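Local coordinates for protein 1-pyrroline-5-carboxylate dehydrogenase (Thermus thermophilus, PDB 1UZB) that probably oxidises the glutamate semialdehyde that arises from 1-pyrroline-5-carboxylate to glutamate with a nicotinamide cofactor, as a member of the aldehyde dehydrogenase family, at residues Glu117-Tyr122 and Gly216-Glu221; Arg111-Leu116 and Ala133-Ala138; His37-Leu40 and Glu45-Asp48; Glu77-Ala82 and Val232-Pro237. One frame throughout, in Å; residues are numbered along the deposited sequence.

Interaction 1: residues Glu117-Tyr122 and Gly216-Glu221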
loop_
_atom_site.group_PDB
_atom_site.type_symbol
_atom_site.label_atom_id
_atom_site.label_comp_id
_atom_site.label_asym_id
_atom_site.label_seq_id
_atom_site.Cartn_x
_atom_site.Cartn_y
_atom_site.Cartn_z
ATOM N N GLU A 117 40.829 6.256 5.875
ATOM C CA GLU A 117 41.376 4.979 5.432
ATOM C C GLU A 117 42.866 4.910 5.760
ATOM O O GLU A 117 43.347 3.909 6.290
ATOM C CB GLU A 117 41.176 4.802 3.924
ATOM C CG GLU A 117 39.718 4.755 3.479
ATOM C CD GLU A 117 39.571 4.776 1.972
ATOM O OE1 GLU A 117 40.581 5.025 1.282
ATOM O OE2 GLU A 117 38.445 4.553 1.476
ATOM N N ALA A 118 43.591 5.985 5.454
ATOM C CA ALA A 118 45.024 6.045 5.717
ATOM C C ALA A 118 45.314 5.924 7.208
ATOM O O ALA A 118 46.317 5.330 7.609
ATOM C CB ALA A 118 45.598 7.349 5.177
ATOM N N THR A 119 44.436 6.486 8.031
ATOM C CA THR A 119 44.626 6.423 9.472
ATOM C C THR A 119 44.458 4.976 9.939
ATOM O O THR A 119 45.163 4.524 10.837
ATOM C CB THR A 119 43.640 7.350 10.214
ATOM O OG1 THR A 119 43.786 8.686 9.717
ATOM C CG2 THR A 119 43.931 7.353 11.708
ATOM N N LEU A 120 43.535 4.246 9.319
ATOM C CA LEU A 120 43.322 2.839 9.661
ATOM C C LEU A 120 44.539 2.008 9.263
ATOM O O LEU A 120 44.944 1.092 9.980
ATOM C CB LEU A 120 42.088 2.291 8.940
ATOM C CG LEU A 120 40.727 2.732 9.481
ATOM C CD1 LEU A 120 39.638 2.242 8.543
ATOM C CD2 LEU A 120 40.517 2.176 10.883
ATOM N N VAL A 121 45.104 2.318 8.101
ATOM C CA VAL A 121 46.281 1.611 7.617
ATOM C C VAL A 121 47.399 1.696 8.654
ATOM O O VAL A 121 47.978 0.681 9.046
ATOM C CB VAL A 121 46.776 2.220 6.280
ATOM C CG1 VAL A 121 48.135 1.644 5.910
ATOM C CG2 VAL A 121 45.764 1.940 5.173
ATOM N N TYR A 122 47.687 2.912 9.107
ATOM C CA TYR A 122 48.750 3.128 10.081
ATOM C C TYR A 122 48.444 2.757 11.524
ATOM O O TYR A 122 49.320 2.231 12.213
ATOM C CB TYR A 122 49.223 4.586 10.031
ATOM C CG TYR A 122 50.016 4.919 8.790
ATOM C CD1 TYR A 122 49.569 5.884 7.888
ATOM C CD2 TYR A 122 51.208 4.251 8.507
ATOM C CE1 TYR A 122 50.291 6.174 6.733
ATOM C CE2 TYR A 122 51.934 4.532 7.357
ATOM C CZ TYR A 122 51.469 5.495 6.476
ATOM O OH TYR A 122 52.187 5.772 5.336
ATOM N N GLY A 216 39.309 7.090 16.296
ATOM C CA GLY A 216 38.070 7.389 16.991
ATOM C C GLY A 216 37.964 8.892 17.197
ATOM O O GLY A 216 36.884 9.480 17.090
ATOM N N ALA A 217 39.095 9.521 17.497
ATOM C CA ALA A 217 39.121 10.963 17.691
ATOM C C ALA A 217 38.761 11.666 16.383
ATOM O O ALA A 217 38.036 12.656 16.387
ATOM C CB ALA A 217 40.498 11.408 18.166
ATOM N N LYS A 218 39.263 11.150 15.262
ATOM C CA LYS A 218 38.964 11.753 13.969
ATOM C C LYS A 218 37.481 11.632 13.641
ATOM O O LYS A 218 36.911 12.515 12.998
ATOM C CB LYS A 218 39.821 11.126 12.865
ATOM C CG LYS A 218 41.296 11.467 12.996
ATOM C CD LYS A 218 42.090 11.024 11.778
ATOM C CE LYS A 218 43.544 11.455 11.888
ATOM N NZ LYS A 218 44.283 11.205 10.623
ATOM N N VAL A 219 36.848 10.546 14.076
ATOM C CA VAL A 219 35.419 10.399 13.840
ATOM C C VAL A 219 34.708 11.479 14.663
ATOM O O VAL A 219 33.739 12.079 14.201
ATOM C CB VAL A 219 34.922 8.986 14.242
ATOM C CG1 VAL A 219 33.398 8.943 14.243
ATOM C CG2 VAL A 219 35.475 7.953 13.260
ATOM N N PHE A 220 35.196 11.750 15.873
ATOM C CA PHE A 220 34.570 12.786 16.682
ATOM C C PHE A 220 34.776 14.182 16.114
ATOM O O PHE A 220 33.953 15.071 16.338
ATOM C CB PHE A 220 35.016 12.710 18.144
ATOM C CG PHE A 220 34.057 11.942 19.000
ATOM C CD1 PHE A 220 34.017 10.553 18.944
ATOM C CD2 PHE A 220 33.112 12.608 19.777
ATOM C CE1 PHE A 220 33.049 9.837 19.638
ATOM C CE2 PHE A 220 32.137 11.901 20.477
ATOM C CZ PHE A 220 32.104 10.511 20.406
ATOM N N GLU A 221 35.859 14.384 15.369
ATOM C CA GLU A 221 36.073 15.682 14.740
ATOM C C GLU A 221 34.911 15.875 13.768
ATOM O O GLU A 221 34.389 16.977 13.616
ATOM C CB GLU A 221 37.387 15.713 13.958
ATOM C CG GLU A 221 38.638 15.840 14.806
ATOM C CD GLU A 221 39.884 15.968 13.955
ATOM O OE1 GLU A 221 40.138 15.059 13.140
ATOM O OE2 GLU A 221 40.608 16.974 14.097
#
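K218 NZ is gripped by T119 and by two acidic side chains. Across the contact it donates to T119 OG1 at 2.7 Å; outside it forms a salt bridge with E33 and a long, weak ion pair with E115. The two side chains reach toward each other tip to tip over a wide helix spacing, their CA atoms being 9.0 Å apart. K218 spans most of it with a chain that is extended beyond CG. T119 turns its hydroxyl beside the backbone N (chi1 -56°), and from there OG1 also bonds the carbonyl oxygen of E115, one turn earlier in the same helix. Because that carbonyl can only accept, the hydroxyl donates its hydrogen bond to it and accepts one from the ammonium of K218. Apolar contact is slight: K218 CD comes to 4.1 Å from T119 CG2. The helices 113-124 and 213-226 are thus joined here through a thin polar bridge. Both residues are buried, and the carboxylates of E33 and E115 probably stabilise the charged ammonium, while the hydroxyl, at once donor and acceptor, links the ammonium to the backbone carbonyl of E115.

Interaction 2: residues Arg111-Leu116 and Ala133-Ala138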
loop_
_atom_site.group_PDB
_atom_site.type_symbol
_atom_site.label_atom_id
_atom_site.label_comp_id
_atom_site.label_asym_id
_atom_site.label_seq_id
_atom_site.Cartn_x
_atom_site.Cartn_y
_atom_site.Cartn_z
ATOM N N ARG A 111 33.726 13.032 2.577
ATOM C CA ARG A 111 34.754 13.931 2.059
ATOM C C ARG A 111 36.120 13.721 2.713
ATOM O O ARG A 111 37.125 14.230 2.223
ATOM C CB ARG A 111 34.305 15.388 2.210
ATOM C CG ARG A 111 33.168 15.747 1.270
ATOM C CD ARG A 111 32.471 17.037 1.651
ATOM N NE ARG A 111 31.330 17.278 0.773
ATOM C CZ ARG A 111 30.170 17.790 1.173
ATOM N NH1 ARG A 111 29.988 18.122 2.445
ATOM N NH2 ARG A 111 29.186 17.952 0.299
ATOM N N ARG A 112 36.159 12.974 3.815
ATOM C CA ARG A 112 37.416 12.692 4.513
ATOM C C ARG A 112 37.768 11.208 4.427
ATOM O O ARG A 112 38.574 10.699 5.210
ATOM C CB ARG A 112 37.318 13.105 5.987
ATOM C CG ARG A 112 37.219 14.607 6.204
ATOM C CD ARG A 112 37.206 14.965 7.684
ATOM N NE ARG A 112 38.435 14.565 8.367
ATOM C CZ ARG A 112 38.713 14.854 9.636
ATOM N NH1 ARG A 112 39.854 14.451 10.178
ATOM N NH2 ARG A 112 37.849 15.548 10.362
ATOM N N LYS A 113 37.169 10.528 3.457
ATOM C CA LYS A 113 37.366 9.096 3.267
ATOM C C LYS A 113 38.819 8.627 3.185
ATOM O O LYS A 113 39.226 7.738 3.939
ATOM C CB LYS A 113 36.597 8.640 2.022
ATOM C CG LYS A 113 36.603 7.140 1.776
ATOM C CD LYS A 113 35.372 6.704 0.986
ATOM C CE LYS A 113 35.212 7.472 -0.315
ATOM N NZ LYS A 113 34.080 6.931 -1.115
ATOM N N ARG A 114 39.607 9.215 2.287
ATOM C CA ARG A 114 40.998 8.802 2.136
ATOM C C ARG A 114 41.810 8.992 3.419
ATOM O O ARG A 114 42.637 8.146 3.775
ATOM C CB ARG A 114 41.651 9.563 0.978
ATOM C CG ARG A 114 41.079 9.238 -0.407
ATOM C CD ARG A 114 41.455 7.830 -0.879
ATOM N NE ARG A 114 40.401 6.840 -0.653
ATOM C CZ ARG A 114 39.294 6.740 -1.383
ATOM N NH1 ARG A 114 39.082 7.571 -2.396
ATOM N NH2 ARG A 114 38.398 5.800 -1.108
ATOM N N GLU A 115 41.570 10.099 4.113
ATOM C CA GLU A 115 42.268 10.382 5.364
ATOM C C GLU A 115 41.949 9.314 6.411
ATOM O O GLU A 115 42.842 8.814 7.096
ATOM C CB GLU A 115 41.849 11.750 5.904
ATOM C CG GLU A 115 42.625 12.192 7.132
ATOM C CD GLU A 115 41.936 13.313 7.886
ATOM O OE1 GLU A 115 41.180 14.084 7.257
ATOM O OE2 GLU A 115 42.157 13.427 9.110
ATOM N N LEU A 116 40.668 8.976 6.543
ATOM C CA LEU A 116 40.257 7.968 7.514
ATOM C C LEU A 116 40.830 6.594 7.161
ATOM O O LEU A 116 41.276 5.862 8.041
ATOM C CB LEU A 116 38.729 7.913 7.602
ATOM C CG LEU A 116 38.088 9.150 8.244
ATOM C CD1 LEU A 116 36.579 9.078 8.103
ATOM C CD2 LEU A 116 38.491 9.242 9.712
ATOM N N ALA A 133 36.926 -0.531 2.935
ATOM C CA ALA A 133 35.680 -1.209 3.279
ATOM C C ALA A 133 35.171 -0.756 4.646
ATOM O O ALA A 133 33.969 -0.604 4.850
ATOM C CB ALA A 133 35.886 -2.723 3.273
ATOM N N ASP A 134 36.100 -0.540 5.572
ATOM C CA ASP A 134 35.787 -0.115 6.935
ATOM C C ASP A 134 35.098 1.254 6.903
ATOM O O ASP A 134 33.998 1.422 7.430
ATOM C CB ASP A 134 37.093 -0.054 7.746
ATOM C CG ASP A 134 36.872 0.119 9.241
ATOM O OD1 ASP A 134 36.024 0.941 9.641
ATOM O OD2 ASP A 134 37.582 -0.555 10.021
ATOM N N VAL A 135 35.738 2.233 6.272
ATOM C CA VAL A 135 35.163 3.571 6.198
ATOM C C VAL A 135 33.843 3.579 5.423
ATOM O O VAL A 135 32.900 4.290 5.795
ATOM C CB VAL A 135 36.158 4.560 5.558
ATOM C CG1 VAL A 135 35.528 5.941 5.456
ATOM C CG2 VAL A 135 37.430 4.629 6.407
ATOM N N ALA A 136 33.768 2.793 4.352
ATOM C CA ALA A 136 32.546 2.717 3.557
ATOM C C ALA A 136 31.390 2.209 4.418
ATOM O O ALA A 136 30.266 2.700 4.313
ATOM C CB ALA A 136 32.758 1.800 2.360
ATOM N N GLU A 137 31.668 1.228 5.273
ATOM C CA GLU A 137 30.650 0.669 6.157
ATOM C C GLU A 137 30.186 1.721 7.170
ATOM O O GLU A 137 29.006 1.781 7.501
ATOM C CB GLU A 137 31.196 -0.556 6.893
ATOM C CG GLU A 137 30.161 -1.279 7.744
ATOM C CD GLU A 137 30.744 -2.454 8.505
ATOM O OE1 GLU A 137 31.531 -3.218 7.913
ATOM O OE2 GLU A 137 30.403 -2.624 9.693
ATOM N N ALA A 138 31.114 2.537 7.666
ATOM C CA ALA A 138 30.773 3.589 8.625
ATOM C C ALA A 138 29.794 4.574 7.981
ATOM O O ALA A 138 28.795 4.958 8.585
ATOM C CB ALA A 138 32.038 4.324 9.069
#
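With CG1 of V135 anti to its backbone N (chi1 178°) and CG2 beside it, the two methyls divide the contact: CG1 meets K113 and CG2 meets L116. V135 comes from helix 128-149 with its CB directed at the opposing helix, its CA being 6.6 Å from that of K113. The closest approach is V135 CG2 to L116 CB, 3.7 Å, so the valine touches the root of the leucine, whose branch continues toward M109 and I222. V135 CG1 lies 4.0 Å from K113 CG. Here only the aliphatic stem of the lysine is used: the two side chains cross obliquely, and a bend at chi3 (54°) leads the ammonium on to a salt bridge with E9. No hydrogen bond joins the segments; the contact is wholly apolar.

R112, at the N-cap position of helix 113-124, sets its guanidinium side-on against E115 in the first turn. R112 NH1 bonds E115 OE2 at 2.7 Å, the acceptor lying close to the guanidinium plane and the donor on the syn side of the carboxylate, while R112 NE reaches E115 OE1 at 3.0 Å from above the carboxylate plane. R112 NH1 has a further acidic partner in E221 of helix 213-226. Just before the cap, R111 forms a salt bridge with the terminal carboxylate of F516 of the second subunit. The contact as a whole is the packing of two consecutive helices, 113-124 and 128-149, linked by a short turn within the run of helices between strands 64-69 and 165-180.

Interaction 3: residues His37-Leu40 and Glu45-Asp48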
loop_
_atom_site.group_PDB
_atom_site.type_symbol
_atom_site.label_atom_id
_atom_site.label_comp_id
_atom_site.label_asym_id
_atom_site.label_seq_id
_atom_site.Cartn_x
_atom_site.Cartn_y
_atom_site.Cartn_z
ATOM N N HIS A 37 48.332 15.107 19.089
ATOM C CA HIS A 37 47.625 14.810 20.331
ATOM C C HIS A 37 46.135 15.116 20.221
ATOM O O HIS A 37 45.751 16.207 19.805
ATOM C CB HIS A 37 48.211 15.624 21.484
ATOM C CG HIS A 37 47.594 15.311 22.810
ATOM N ND1 HIS A 37 47.794 14.111 23.458
ATOM C CD2 HIS A 37 46.761 16.029 23.599
ATOM C CE1 HIS A 37 47.112 14.104 24.589
ATOM N NE2 HIS A 37 46.477 15.257 24.699
ATOM N N TYR A 38 45.301 14.154 20.607
ATOM C CA TYR A 38 43.853 14.333 20.548
ATOM C C TYR A 38 43.245 14.257 21.947
ATOM O O TYR A 38 43.394 13.257 22.644
ATOM C CB TYR A 38 43.214 13.255 19.664
ATOM C CG TYR A 38 43.847 13.098 18.295
ATOM C CD1 TYR A 38 45.065 12.436 18.141
ATOM C CD2 TYR A 38 43.227 13.611 17.157
ATOM C CE1 TYR A 38 45.651 12.290 16.882
ATOM C CE2 TYR A 38 43.804 13.470 15.895
ATOM C CZ TYR A 38 45.014 12.809 15.766
ATOM O OH TYR A 38 45.578 12.671 14.519
ATOM N N PRO A 39 42.548 15.319 22.377
ATOM C CA PRO A 39 41.935 15.320 23.710
ATOM C C PRO A 39 40.638 14.510 23.764
ATOM O O PRO A 39 40.242 13.875 22.783
ATOM C CB PRO A 39 41.666 16.803 23.971
ATOM C CG PRO A 39 42.622 17.518 23.043
ATOM C CD PRO A 39 42.544 16.675 21.807
ATOM N N LEU A 40 39.998 14.520 24.929
ATOM C CA LEU A 40 38.717 13.849 25.105
ATOM C C LEU A 40 37.698 14.823 24.511
ATOM O O LEU A 40 38.026 15.977 24.247
ATOM C CB LEU A 40 38.397 13.670 26.595
ATOM C CG LEU A 40 39.442 13.052 27.532
ATOM C CD1 LEU A 40 38.922 13.060 28.969
ATOM C CD2 LEU A 40 39.751 11.635 27.087
ATOM N N GLU A 45 32.984 20.053 23.704
ATOM C CA GLU A 45 34.316 20.644 23.642
ATOM C C GLU A 45 35.421 19.625 23.886
ATOM O O GLU A 45 35.217 18.617 24.565
ATOM C CB GLU A 45 34.441 21.777 24.664
ATOM C CG GLU A 45 34.174 21.350 26.098
ATOM C CD GLU A 45 34.394 22.472 27.100
ATOM O OE1 GLU A 45 34.098 22.265 28.295
ATOM O OE2 GLU A 45 34.867 23.556 26.695
ATOM N N TRP A 46 36.592 19.891 23.318
ATOM C CA TRP A 46 37.733 19.008 23.508
ATOM C C TRP A 46 38.349 19.336 24.863
ATOM O O TRP A 46 38.671 20.492 25.147
ATOM C CB TRP A 46 38.755 19.208 22.388
ATOM C CG TRP A 46 38.235 18.792 21.044
ATOM C CD1 TRP A 46 37.649 19.592 20.104
ATOM C CD2 TRP A 46 38.216 17.463 20.508
ATOM N NE1 TRP A 46 37.266 18.843 19.016
ATOM C CE2 TRP A 46 37.602 17.534 19.239
ATOM C CE3 TRP A 46 38.657 16.218 20.979
ATOM C CZ2 TRP A 46 37.417 16.405 18.433
ATOM C CZ3 TRP A 46 38.474 15.094 20.175
ATOM C CH2 TRP A 46 37.857 15.199 18.916
ATOM N N VAL A 47 38.494 18.315 25.700
ATOM C CA VAL A 47 39.039 18.475 27.042
ATOM C C VAL A 47 40.269 17.594 27.211
ATOM O O VAL A 47 40.201 16.380 27.020
ATOM C CB VAL A 47 37.990 18.074 28.107
ATOM C CG1 VAL A 47 38.515 18.378 29.503
ATOM C CG2 VAL A 47 36.684 18.806 27.850
ATOM N N ASP A 48 41.390 18.205 27.578
ATOM C CA ASP A 48 42.630 17.464 27.757
ATOM C C ASP A 48 42.781 16.981 29.196
ATOM O O ASP A 48 42.049 17.411 30.088
ATOM C CB ASP A 48 43.825 18.346 27.389
ATOM C CG ASP A 48 44.960 17.561 26.762
ATOM O OD1 ASP A 48 44.950 16.314 26.844
ATOM O OD2 ASP A 48 45.869 18.198 26.189
#
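H37 and D48 close one end of this contact with a nearly straight hydrogen bond: H37 NE2 donates to D48 OD1 at 2.8 Å, with an angle of 169° at the hydrogen. The acceptor lies in the imidazole plane, and OD1 is met on its syn side, somewhat out of the carboxylate plane. CG of H37 stands anti to the backbone N (chi1 -176°), which sends NE2 across to the aspartate, while ND1 hydrogen-bonds the hydroxyl of T67; both ring nitrogens therefore have partners, and the imidazole rotation is fixed from two sides.

L40 and V47 form an antiparallel hydrogen-bonded pair. L40 N donates to V47 O at 2.8 Å, and V47 N returns to L40 O at the same length. L40 O also receives a CA-H...O contact from W46 CA, 3.1 Å away. P39 O fares differently: it is buried with no hydrogen-bond partner, and faces the edge of the indole, 3.4 Å from W46 CE3. The proline ring crosses the tryptophan side chain at about a right angle, P39 CD coming to 4.0 Å from W46 CE3. P39 CB also lies 3.4 Å from V47 O. Together these form a surface beta hairpin of strands 36-42 and 45-47, the latter an edge strand, within this chain, of a four-stranded mixed sheet.

Interaction 4: residues Glu77-Ala82 and Val232-Pro237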
loop_
_atom_site.group_PDB
_atom_site.type_symbol
_atom_site.label_atom_id
_atom_site.label_comp_id
_atom_site.label_asym_id
_atom_site.label_seq_id
_atom_site.Cartn_x
_atom_site.Cartn_y
_atom_site.Cartn_z
ATOM N N GLU A 77 32.207 10.641 34.791
ATOM C CA GLU A 77 31.067 11.221 35.491
ATOM C C GLU A 77 30.653 12.524 34.809
ATOM O O GLU A 77 29.466 12.806 34.658
ATOM C CB GLU A 77 31.421 11.486 36.956
ATOM C CG GLU A 77 30.245 11.900 37.837
ATOM C CD GLU A 77 29.139 10.861 37.875
ATOM O OE1 GLU A 77 29.452 9.654 37.910
ATOM O OE2 GLU A 77 27.952 11.253 37.884
ATOM N N ALA A 78 31.640 13.314 34.396
ATOM C CA ALA A 78 31.368 14.578 33.720
ATOM C C ALA A 78 30.654 14.325 32.396
ATOM O O ALA A 78 29.731 15.047 32.029
ATOM C CB ALA A 78 32.667 15.335 33.474
ATOM N N ALA A 79 31.097 13.299 31.681
ATOM C CA ALA A 79 30.490 12.954 30.404
ATOM C C ALA A 79 29.057 12.476 30.615
ATOM O O ALA A 79 28.167 12.809 29.834
ATOM C CB ALA A 79 31.310 11.876 29.711
ATOM N N LEU A 80 28.833 11.707 31.674
ATOM C CA LEU A 80 27.493 11.204 31.951
ATOM C C LEU A 80 26.560 12.359 32.297
ATOM O O LEU A 80 25.406 12.379 31.875
ATOM C CB LEU A 80 27.534 10.180 33.090
ATOM C CG LEU A 80 26.249 9.398 33.388
ATOM C CD1 LEU A 80 25.720 8.745 32.118
ATOM C CD2 LEU A 80 26.541 8.345 34.451
ATOM N N GLU A 81 27.058 13.327 33.060
ATOM C CA GLU A 81 26.244 14.481 33.418
ATOM C C GLU A 81 25.880 15.262 32.157
ATOM O O GLU A 81 24.734 15.681 31.981
ATOM C CB GLU A 81 26.998 15.393 34.390
ATOM C CG GLU A 81 27.098 14.855 35.807
ATOM C CD GLU A 81 25.749 14.798 36.499
ATOM O OE1 GLU A 81 25.088 15.853 36.596
ATOM O OE2 GLU A 81 25.350 13.702 36.946
ATOM N N ALA A 82 26.860 15.453 31.278
ATOM C CA ALA A 82 26.627 16.181 30.037
ATOM C C ALA A 82 25.641 15.439 29.141
ATOM O O ALA A 82 24.781 16.054 28.509
ATOM C CB ALA A 82 27.943 16.394 29.297
ATOM N N VAL A 232 25.513 15.292 23.375
ATOM C CA VAL A 232 24.855 14.208 22.650
ATOM C C VAL A 232 25.808 13.037 22.392
ATOM O O VAL A 232 25.417 11.879 22.535
ATOM C CB VAL A 232 24.229 14.736 21.340
ATOM C CG1 VAL A 232 23.648 13.592 20.528
ATOM C CG2 VAL A 232 23.127 15.733 21.679
ATOM N N VAL A 233 27.049 13.339 22.018
ATOM C CA VAL A 233 28.071 12.310 21.814
ATOM C C VAL A 233 29.331 12.749 22.557
ATOM O O VAL A 233 29.744 13.917 22.476
ATOM C CB VAL A 233 28.407 12.065 20.316
ATOM C CG1 VAL A 233 27.232 11.370 19.627
ATOM C CG2 VAL A 233 28.760 13.370 19.625
ATOM N N ASN A 234 29.934 11.808 23.279
ATOM C CA ASN A 234 31.124 12.084 24.074
ATOM C C ASN A 234 32.173 11.004 23.823
ATOM O O ASN A 234 31.850 9.820 23.694
ATOM C CB ASN A 234 30.727 12.155 25.550
ATOM C CG ASN A 234 29.592 13.146 25.792
ATOM O OD1 ASN A 234 29.813 14.350 25.944
ATOM N ND2 ASN A 234 28.364 12.641 25.796
ATOM N N PHE A 235 33.428 11.438 23.759
ATOM C CA PHE A 235 34.581 10.591 23.459
ATOM C C PHE A 235 35.484 10.413 24.678
ATOM O O PHE A 235 36.102 11.376 25.138
ATOM C CB PHE A 235 35.342 11.263 22.310
ATOM C CG PHE A 235 36.576 10.536 21.861
ATOM C CD1 PHE A 235 37.813 11.173 21.906
ATOM C CD2 PHE A 235 36.504 9.255 21.327
ATOM C CE1 PHE A 235 38.955 10.552 21.423
ATOM C CE2 PHE A 235 37.645 8.622 20.840
ATOM C CZ PHE A 235 38.873 9.275 20.889
ATOM N N LEU A 236 35.569 9.181 25.181
ATOM C CA LEU A 236 36.372 8.884 26.363
ATOM C C LEU A 236 37.413 7.777 26.240
ATOM O O LEU A 236 37.232 6.677 26.772
ATOM C CB LEU A 236 35.464 8.553 27.553
ATOM C CG LEU A 236 34.537 9.639 28.105
ATOM C CD1 LEU A 236 33.871 9.133 29.379
ATOM C CD2 LEU A 236 35.332 10.902 28.401
ATOM N N PRO A 237 38.512 8.043 25.523
ATOM C CA PRO A 237 39.547 7.013 25.395
ATOM C C PRO A 237 40.117 6.744 26.790
ATOM O O PRO A 237 40.227 7.663 27.607
ATOM C CB PRO A 237 40.567 7.658 24.456
ATOM C CG PRO A 237 40.363 9.143 24.679
ATOM C CD PRO A 237 38.862 9.251 24.758
#
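A79 on helix 73-90 sits over N234 on strand 233-235 with their CA atoms 6.4 Å apart, and one turn on the helix has begun to draw away, A82 CA and V232 CA being 7.8 Å apart. This is helix-on-sheet packing in an alpha/beta fold: the strand runs parallel to strand 203-207 in what is, by family, probably the cofactor-binding Rossmann-like domain. N234 and L236 direct their side chains at the helix, while V233 and F235 face helices 188-199 and 213-226, so the strand is sandwiched between helical layers.

Alanines let the helix lie close. A79 CB is 4.2 Å from N234 CB, and A82 CB is 4.3 Å from N234 OD1. The amide is buried but makes its hydrogen bonds elsewhere: ND2 donates to the carbonyls of G231 and V204, and OD1 accepts from the backbone N of G43. A bond to A79 O is not among them, for ND2 stays 4.0 Å away. N234 thus meets A79 mainly through CB and A82 through OD1. L236 places CG beside its backbone N (chi1 -64°), and the branch reaches the helix with one methyl, CD1, 3.8 Å from A79 CB.

Overall arrangement
Interaction 3 closes first along the chain, as a local hairpin; interaction 4 spans the longest stretch of sequence, and interactions 1 and 2 fall within that span with their segments alternating. Interactions 1 and 2 share helix 113-124, their centres about 9 Å apart, and a salt bridge from E221 to R112 ties them further. Helix 213-226 connects the set: it carries K218 in interaction 1, packs A217 and F220 against Y38 and W46 of interaction 3, and leads into strand 233-235 of interaction 4. Interactions 3 and 4, about 12 Å apart between centres, meet where L40 touches P237. The contacts thus join helices 113-124 and 128-149 to the four-stranded and six-stranded sheets through helix 213-226.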